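Local coordinates for CRISPR-associated protein, Cse2 family (Meiothermus ruber, PDB 3WA8) that probably binds the CRISPR RNA as the Cse2 (CasB) subunit of a type I-E interference complex and stabilises the R-loop formed on target DNA, at residues A114-A119 against R146-L151. Sequence-based numbering, arbitrary orientation.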
loop_
_atom_site.group_PDB
_atom_site.type_symbol
_atom_site.label_atom_id
_atom_site.label_comp_id
_atom_site.label_asym_id
_atom_site.label_seq_id
_atom_site.Cartn_x
_atom_site.Cartn_y
_atom_site.Cartn_z
ATOM N N ALA A 114 -12.439 -2.002 -1.045
ATOM C CA ALA A 114 -13.886 -2.069 -0.958
ATOM C C ALA A 114 -14.487 -0.834 -1.593
ATOM O O ALA A 114 -15.497 -0.916 -2.296
ATOM C CB ALA A 114 -14.325 -2.183 0.458
ATOM N N GLN A 115 -13.858 0.314 -1.362
ATOM C CA GLN A 115 -14.347 1.573 -1.904
ATOM C C GLN A 115 -14.352 1.502 -3.427
ATOM O O GLN A 115 -15.289 1.982 -4.081
ATOM C CB GLN A 115 -13.490 2.741 -1.411
ATOM C CG GLN A 115 -13.858 3.218 -0.039
ATOM C CD GLN A 115 -12.937 4.288 0.477
ATOM O OE1 GLN A 115 -11.723 4.144 0.446
ATOM N NE2 GLN A 115 -13.512 5.355 0.991
ATOM N N LEU A 116 -13.301 0.889 -3.976
ATOM C CA LEU A 116 -13.173 0.693 -5.403
ATOM C C LEU A 116 -14.275 -0.260 -5.881
ATOM O O LEU A 116 -14.999 0.032 -6.851
ATOM C CB LEU A 116 -11.796 0.147 -5.706
ATOM C CG LEU A 116 -11.618 -0.485 -7.064
ATOM C CD1 LEU A 116 -11.643 0.584 -8.146
ATOM C CD2 LEU A 116 -10.341 -1.248 -7.080
ATOM N N TYR A 117 -14.422 -1.374 -5.173
ATOM C CA TYR A 117 -15.469 -2.337 -5.446
ATOM C C TYR A 117 -16.832 -1.673 -5.565
ATOM O O TYR A 117 -17.548 -1.897 -6.540
ATOM C CB TYR A 117 -15.462 -3.355 -4.330
ATOM C CG TYR A 117 -16.559 -4.375 -4.346
ATOM C CD1 TYR A 117 -16.637 -5.324 -5.351
ATOM C CD2 TYR A 117 -17.486 -4.424 -3.325
ATOM C CE1 TYR A 117 -17.625 -6.278 -5.351
ATOM C CE2 TYR A 117 -18.490 -5.371 -3.318
ATOM C CZ TYR A 117 -18.553 -6.302 -4.333
ATOM O OH TYR A 117 -19.540 -7.256 -4.334
ATOM N N LEU A 118 -17.184 -0.839 -4.589
ATOM C CA LEU A 118 -18.503 -0.193 -4.564
ATOM C C LEU A 118 -18.642 0.861 -5.652
ATOM O O LEU A 118 -19.724 1.055 -6.198
ATOM C CB LEU A 118 -18.785 0.431 -3.197
ATOM C CG LEU A 118 -18.954 -0.502 -1.992
ATOM C CD1 LEU A 118 -18.483 0.182 -0.729
ATOM C CD2 LEU A 118 -20.380 -1.008 -1.816
ATOM N N ALA A 119 -17.544 1.536 -5.964
ATOM C CA ALA A 119 -17.515 2.512 -7.051
ATOM C C ALA A 119 -17.813 1.864 -8.410
ATOM O O ALA A 119 -18.343 2.517 -9.302
ATOM C CB ALA A 119 -16.167 3.245 -7.084
ATOM N N ARG A 146 0.471 -4.205 -7.365
ATOM C CA ARG A 146 0.759 -3.125 -8.266
ATOM C C ARG A 146 -0.419 -2.966 -9.172
ATOM O O ARG A 146 -0.835 -1.849 -9.448
ATOM C CB ARG A 146 1.995 -3.465 -9.059
ATOM C CG ARG A 146 2.608 -2.350 -9.816
ATOM C CD ARG A 146 3.969 -2.847 -10.197
ATOM N NE ARG A 146 4.482 -2.270 -11.439
ATOM C CZ ARG A 146 5.286 -2.942 -12.258
ATOM N NH1 ARG A 146 5.616 -4.206 -11.980
ATOM N NH2 ARG A 146 5.750 -2.365 -13.359
ATOM N N GLN A 147 -0.984 -4.077 -9.621
ATOM C CA GLN A 147 -2.197 -4.015 -10.433
ATOM C C GLN A 147 -3.373 -3.399 -9.659
ATOM O O GLN A 147 -4.152 -2.626 -10.226
ATOM C CB GLN A 147 -2.591 -5.401 -10.887
ATOM C CG GLN A 147 -1.932 -5.921 -12.119
ATOM C CD GLN A 147 -2.752 -7.092 -12.684
ATOM O OE1 GLN A 147 -3.401 -7.849 -11.915
ATOM N NE2 GLN A 147 -2.776 -7.223 -14.033
ATOM N N MET A 148 -3.508 -3.751 -8.380
ATOM C CA MET A 148 -4.665 -3.334 -7.597
ATOM C C MET A 148 -4.624 -1.836 -7.295
ATOM O O MET A 148 -5.638 -1.128 -7.508
ATOM C CB MET A 148 -4.785 -4.133 -6.300
ATOM C CG MET A 148 -6.018 -3.775 -5.497
ATOM S SD MET A 148 -7.555 -4.181 -6.374
ATOM C CE MET A 148 -7.917 -5.730 -5.570
ATOM N N VAL A 149 -3.458 -1.373 -6.813
ATOM C CA VAL A 149 -3.164 0.052 -6.656
ATOM C C VAL A 149 -3.491 0.807 -7.936
ATOM O O VAL A 149 -4.168 1.835 -7.917
ATOM C CB VAL A 149 -1.690 0.294 -6.288
ATOM C CG1 VAL A 149 -1.342 1.738 -6.356
ATOM C CG2 VAL A 149 -1.421 -0.197 -4.891
ATOM N N GLN A 150 -3.018 0.292 -9.055
ATOM C CA GLN A 150 -3.390 0.849 -10.333
ATOM C C GLN A 150 -4.912 0.972 -10.502
ATOM O O GLN A 150 -5.411 2.022 -10.913
ATOM C CB GLN A 150 -2.832 -0.026 -11.430
ATOM C CG GLN A 150 -1.548 0.451 -11.991
ATOM C CD GLN A 150 -1.711 0.605 -13.470
ATOM O OE1 GLN A 150 -2.807 0.371 -14.000
ATOM N NE2 GLN A 150 -0.639 0.997 -14.162
ATOM N N LEU A 151 -5.655 -0.097 -10.194
ATOM C CA LEU A 151 -7.095 -0.010 -10.315
ATOM C C LEU A 151 -7.636 1.032 -9.367
ATOM O O LEU A 151 -8.367 1.923 -9.795
ATOM C CB LEU A 151 -7.776 -1.356 -10.117
ATOM C CG LEU A 151 -7.801 -2.242 -11.360
ATOM C CD1 LEU A 151 -8.420 -3.571 -11.026
ATOM C CD2 LEU A 151 -8.551 -1.587 -12.474
#
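L116 reaches across from helix 109-119 and sets its forked end against M148 and L151 of helix 141-154, a small, largely apolar helix-helix contact in the all-helical Cse2 fold. The two methyls of the leucine divide the work. CD2 of L116 meets both partners, lying 4.1 Å from SD of M148. The same CD2 of L116 is 4.0 Å from CB of L151. CD1 rests against the backbone, with CD1 of L116 3.9 Å from the carbonyl O of L151. M148 and L151 are three residues apart, nearly one helical turn, which is how a single side chain can touch both.

Each partner presents a different part of itself. The CB of L151 is directed toward helix 109-119 and meets L116 near the root of its side chain, the two leucines running roughly perpendicular to each other. The CB of M148 leaves to the side of the line to helix 109-119, and its outer end comes nearer: with CG anti to the backbone N (chi1 -177°), the bend at chi2 places SD against L116. No hydrogen bond joins the two segments, and the contact, apolar but for the carbonyl O of L151, buries 111 Å² over both. The nearest CA pair is that of L116 and L151, 7.8 Å apart.

Further out, helix 124-135, which lies between the two helices in sequence, packs on both: I126 touches Y117, F130 touches M148 and R129 touches L151. Helix 178-197 covers another part of 114-119, where F187 meets A114 and Y117, and L71 of helix 59-72 packs on V149. Within helix 141-154 the turn carrying the contact is held by the amide N of L151, 2.9 Å from the carbonyl O of Q147.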